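Local coordinates for protein 6-phospho-beta-glucosidase (PDB 1UP7) that hydrolyses cellobiose 6'-phosphate to glucose 6-phosphate and glucose, using NAD+ and a manganese ion as cofactors, at residues 17-22 against 34-39. Sequence-based numbering, arbitrary orientation.
With NAD (nicotinamide-adenine-dinucleotide), chain I.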
loop_
_atom_site.group_PDB
_atom_site.type_symbol
_atom_site.label_atom_id
_atom_site.label_comp_id
_atom_site.label_asym_id
_atom_site.label_seq_id
_atom_site.Cartn_x
_atom_site.Cartn_y
_atom_site.Cartn_z
ATOM N N GLU A 17 22.925 -34.875 13.615
ATOM C CA GLU A 17 23.065 -33.496 14.098
ATOM C C GLU A 17 21.731 -32.899 14.520
ATOM O O GLU A 17 21.649 -32.243 15.559
ATOM C CB GLU A 17 23.784 -32.607 13.053
ATOM C CG GLU A 17 24.652 -31.487 13.618
ATOM C CD GLU A 17 25.943 -31.953 14.313
ATOM O OE1 GLU A 17 26.763 -32.721 13.724
ATOM O OE2 GLU A 17 26.165 -31.511 15.468
ATOM N N LEU A 18 20.675 -33.123 13.746
ATOM C CA LEU A 18 19.351 -32.696 14.193
ATOM C C LEU A 18 18.997 -33.259 15.564
ATOM O O LEU A 18 18.533 -32.537 16.447
ATOM C CB LEU A 18 18.283 -33.082 13.196
ATOM C CG LEU A 18 16.857 -32.742 13.609
ATOM C CD1 LEU A 18 16.594 -31.248 13.476
ATOM C CD2 LEU A 18 15.937 -33.571 12.706
ATOM N N VAL A 19 19.250 -34.546 15.733
ATOM C CA VAL A 19 18.962 -35.244 16.969
ATOM C C VAL A 19 19.766 -34.670 18.160
ATOM O O VAL A 19 19.230 -34.482 19.268
ATOM C CB VAL A 19 19.186 -36.754 16.753
ATOM C CG1 VAL A 19 19.273 -37.478 18.042
ATOM C CG2 VAL A 19 18.043 -37.295 15.898
ATOM N N LYS A 20 21.042 -34.389 17.914
ATOM C CA LYS A 20 21.904 -33.725 18.882
ATOM C C LYS A 20 21.282 -32.397 19.325
ATOM O O LYS A 20 21.184 -32.122 20.507
ATOM C CB LYS A 20 23.300 -33.502 18.272
ATOM C CG LYS A 20 24.190 -32.453 18.965
ATOM C CD LYS A 20 25.526 -33.047 19.346
ATOM C CE LYS A 20 26.575 -31.969 19.730
ATOM N NZ LYS A 20 27.120 -31.262 18.498
ATOM N N GLY A 21 20.863 -31.592 18.358
ATOM C CA GLY A 21 20.102 -30.385 18.626
ATOM C C GLY A 21 18.854 -30.604 19.472
ATOM O O GLY A 21 18.634 -29.895 20.445
ATOM N N LEU A 22 18.040 -31.590 19.113
ATOM C CA LEU A 22 16.828 -31.893 19.863
ATOM C C LEU A 22 17.142 -32.372 21.282
ATOM O O LEU A 22 16.430 -32.029 22.221
ATOM C CB LEU A 22 15.934 -32.885 19.111
ATOM C CG LEU A 22 15.381 -32.387 17.770
ATOM C CD1 LEU A 22 14.641 -33.511 16.989
ATOM C CD2 LEU A 22 14.479 -31.187 17.988
ATOM N N VAL A 34 10.398 -38.720 18.994
ATOM C CA VAL A 34 10.746 -38.298 17.653
ATOM C C VAL A 34 10.483 -39.473 16.716
ATOM O O VAL A 34 11.012 -40.569 16.909
ATOM C CB VAL A 34 12.192 -37.769 17.570
ATOM C CG1 VAL A 34 12.501 -37.303 16.169
ATOM C CG2 VAL A 34 12.362 -36.595 18.570
ATOM N N ILE A 35 9.613 -39.245 15.741
ATOM C CA ILE A 35 9.280 -40.288 14.786
ATOM C C ILE A 35 9.799 -39.945 13.386
ATOM O O ILE A 35 9.670 -38.805 12.915
ATOM C CB ILE A 35 7.778 -40.574 14.798
ATOM C CG1 ILE A 35 7.467 -41.802 13.936
ATOM C CG2 ILE A 35 7.027 -39.374 14.285
ATOM C CD1 ILE A 35 6.151 -42.506 14.331
ATOM N N PHE A 36 10.368 -40.954 12.740
ATOM C CA PHE A 36 11.080 -40.793 11.485
ATOM C C PHE A 36 10.344 -41.484 10.353
ATOM O O PHE A 36 9.866 -42.602 10.526
ATOM C CB PHE A 36 12.518 -41.361 11.603
ATOM C CG PHE A 36 13.386 -40.613 12.558
ATOM C CD1 PHE A 36 14.094 -39.480 12.134
ATOM C CD2 PHE A 36 13.475 -41.001 13.890
ATOM C CE1 PHE A 36 14.912 -38.755 13.019
ATOM C CE2 PHE A 36 14.276 -40.283 14.804
ATOM C CZ PHE A 36 15.015 -39.156 14.354
ATOM N N TYR A 37 10.246 -40.799 9.211
ATOM C CA TYR A 37 9.735 -41.376 7.993
ATOM C C TYR A 37 10.712 -41.076 6.853
ATOM O O TYR A 37 11.271 -39.969 6.783
ATOM C CB TYR A 37 8.326 -40.842 7.656
ATOM C CG TYR A 37 7.924 -41.277 6.272
ATOM C CD1 TYR A 37 7.687 -42.621 6.005
ATOM C CD2 TYR A 37 7.897 -40.377 5.213
ATOM C CE1 TYR A 37 7.375 -43.072 4.742
ATOM C CE2 TYR A 37 7.574 -40.812 3.917
ATOM C CZ TYR A 37 7.311 -42.172 3.697
ATOM O OH TYR A 37 7.006 -42.653 2.436
ATOM N N ASP A 38 10.900 -42.056 5.973
ATOM C CA ASP A 38 11.711 -41.930 4.751
ATOM C C ASP A 38 11.158 -42.932 3.710
ATOM O O ASP A 38 10.689 -43.999 4.077
ATOM C CB ASP A 38 13.189 -42.283 5.050
ATOM C CG ASP A 38 14.185 -41.570 4.131
ATOM O OD1 ASP A 38 14.319 -41.939 2.928
ATOM O OD2 ASP A 38 14.891 -40.613 4.548
ATOM N N ILE A 39 11.237 -42.589 2.429
ATOM C CA ILE A 39 10.852 -43.494 1.337
ATOM C C ILE A 39 11.840 -44.649 1.198
ATOM O O ILE A 39 11.539 -45.672 0.564
ATOM C CB ILE A 39 10.735 -42.741 -0.031
ATOM C CG1 ILE A 39 12.105 -42.175 -0.501
ATOM C CG2 ILE A 39 9.639 -41.686 0.028
ATOM C CD1 ILE A 39 12.099 -41.541 -1.943
HETATM P PA NAD I . 19.393 -36.392 1.039
HETATM O O1A NAD I . 19.600 -36.783 -0.369
HETATM O O2A NAD I . 20.207 -37.191 2.080
HETATM O O5B NAD I . 17.803 -36.592 1.284
HETATM C C5B NAD I . 17.315 -36.763 2.589
HETATM C C4B NAD I . 16.382 -37.965 2.650
HETATM O O4B NAD I . 15.147 -37.673 1.998
HETATM C C3B NAD I . 16.917 -39.235 2.000
HETATM O O3B NAD I . 17.043 -40.222 3.013
HETATM C C2B NAD I . 15.852 -39.627 0.973
HETATM O O2B NAD I . 15.634 -41.022 0.931
HETATM C C1B NAD I . 14.633 -38.930 1.549
HETATM N N9A NAD I . 13.551 -38.678 0.601
HETATM C C8A NAD I . 13.604 -38.373 -0.746
HETATM N N7A NAD I . 12.327 -38.193 -1.151
HETATM C C5A NAD I . 11.484 -38.318 -0.110
HETATM C C6A NAD I . 10.103 -38.247 0.027
HETATM N N6A NAD I . 9.310 -37.987 -1.007
HETATM N N1A NAD I . 9.535 -38.461 1.278
HETATM C C2A NAD I . 10.333 -38.759 2.370
HETATM N N3A NAD I . 11.694 -38.856 2.214
HETATM C C4A NAD I . 12.249 -38.640 0.999
HETATM O O3 NAD I . 19.751 -34.825 1.113
HETATM P PN NAD I . 20.154 -33.946 2.390
HETATM O O1N NAD I . 21.505 -33.436 2.043
HETATM O O2N NAD I . 19.930 -34.612 3.655
HETATM O O5D NAD I . 19.094 -32.749 2.387
HETATM C C5D NAD I . 17.695 -32.911 2.237
HETATM C C4D NAD I . 17.100 -31.552 1.837
HETATM O O4D NAD I . 17.320 -30.540 2.819
HETATM C C3D NAD I . 17.716 -31.013 0.554
HETATM O O3D NAD I . 16.657 -30.459 -0.166
HETATM C C2D NAD I . 18.689 -29.931 1.013
HETATM O O2D NAD I . 18.907 -28.884 0.082
HETATM C C1D NAD I . 18.115 -29.456 2.328
HETATM N N1N NAD I . 19.178 -29.329 3.329
HETATM C C2N NAD I . 18.948 -29.998 4.510
HETATM C C3N NAD I . 19.857 -29.967 5.539
HETATM C C7N NAD I . 19.547 -30.741 6.800
HETATM O O7N NAD I . 19.747 -30.204 8.094
HETATM N N7N NAD I . 19.051 -31.980 6.669
HETATM C C4N NAD I . 21.027 -29.229 5.343
HETATM C C5N NAD I . 21.278 -28.532 4.144
HETATM C C6N NAD I . 20.326 -28.592 3.127
#
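V19 and F36 carry one of two apolar touches by which a Rossmann helix meets the strand that follows it. V19 CG2 comes to the edge of the F36 ring, near its plane, and stands 3.9 Å from F36 CZ. The ring reaches that far because its CG lies anti to the carbonyl carbon (chi1 -66°), which carries CZ toward the helix. Farther along, branch meets branch: L22 CD1 approaches V34 CG2 to 4.1 Å. No hydrogen bond links the two segments.

The polar contacts with NAD lie just past the end of strand 33-37. Both ribose hydroxyls of the NAD adenosine donate to the D38 carboxylate, O2B to D38 OD1 at 2.6 Å and O3B to D38 OD2 at 2.7 Å, as is common for the acidic residue after the second strand in NAD-binding Rossmann folds. With an alanine here, both hydroxyls would probably lose their acceptor, and the backbone N-H groups of G11 and D40 their carboxylate partner. I39 packs on the adenine, its CD1 3.4 Å from NAD N7A.

The two segments supply the helix and second strand of the beta-alpha-beta unit formed by strand 4-8, helix 15-25 and strand 33-37; V7 lies against L18, V34 and F36, I5 against L22, and helix 41-55 adds V51 and V55 beside V19.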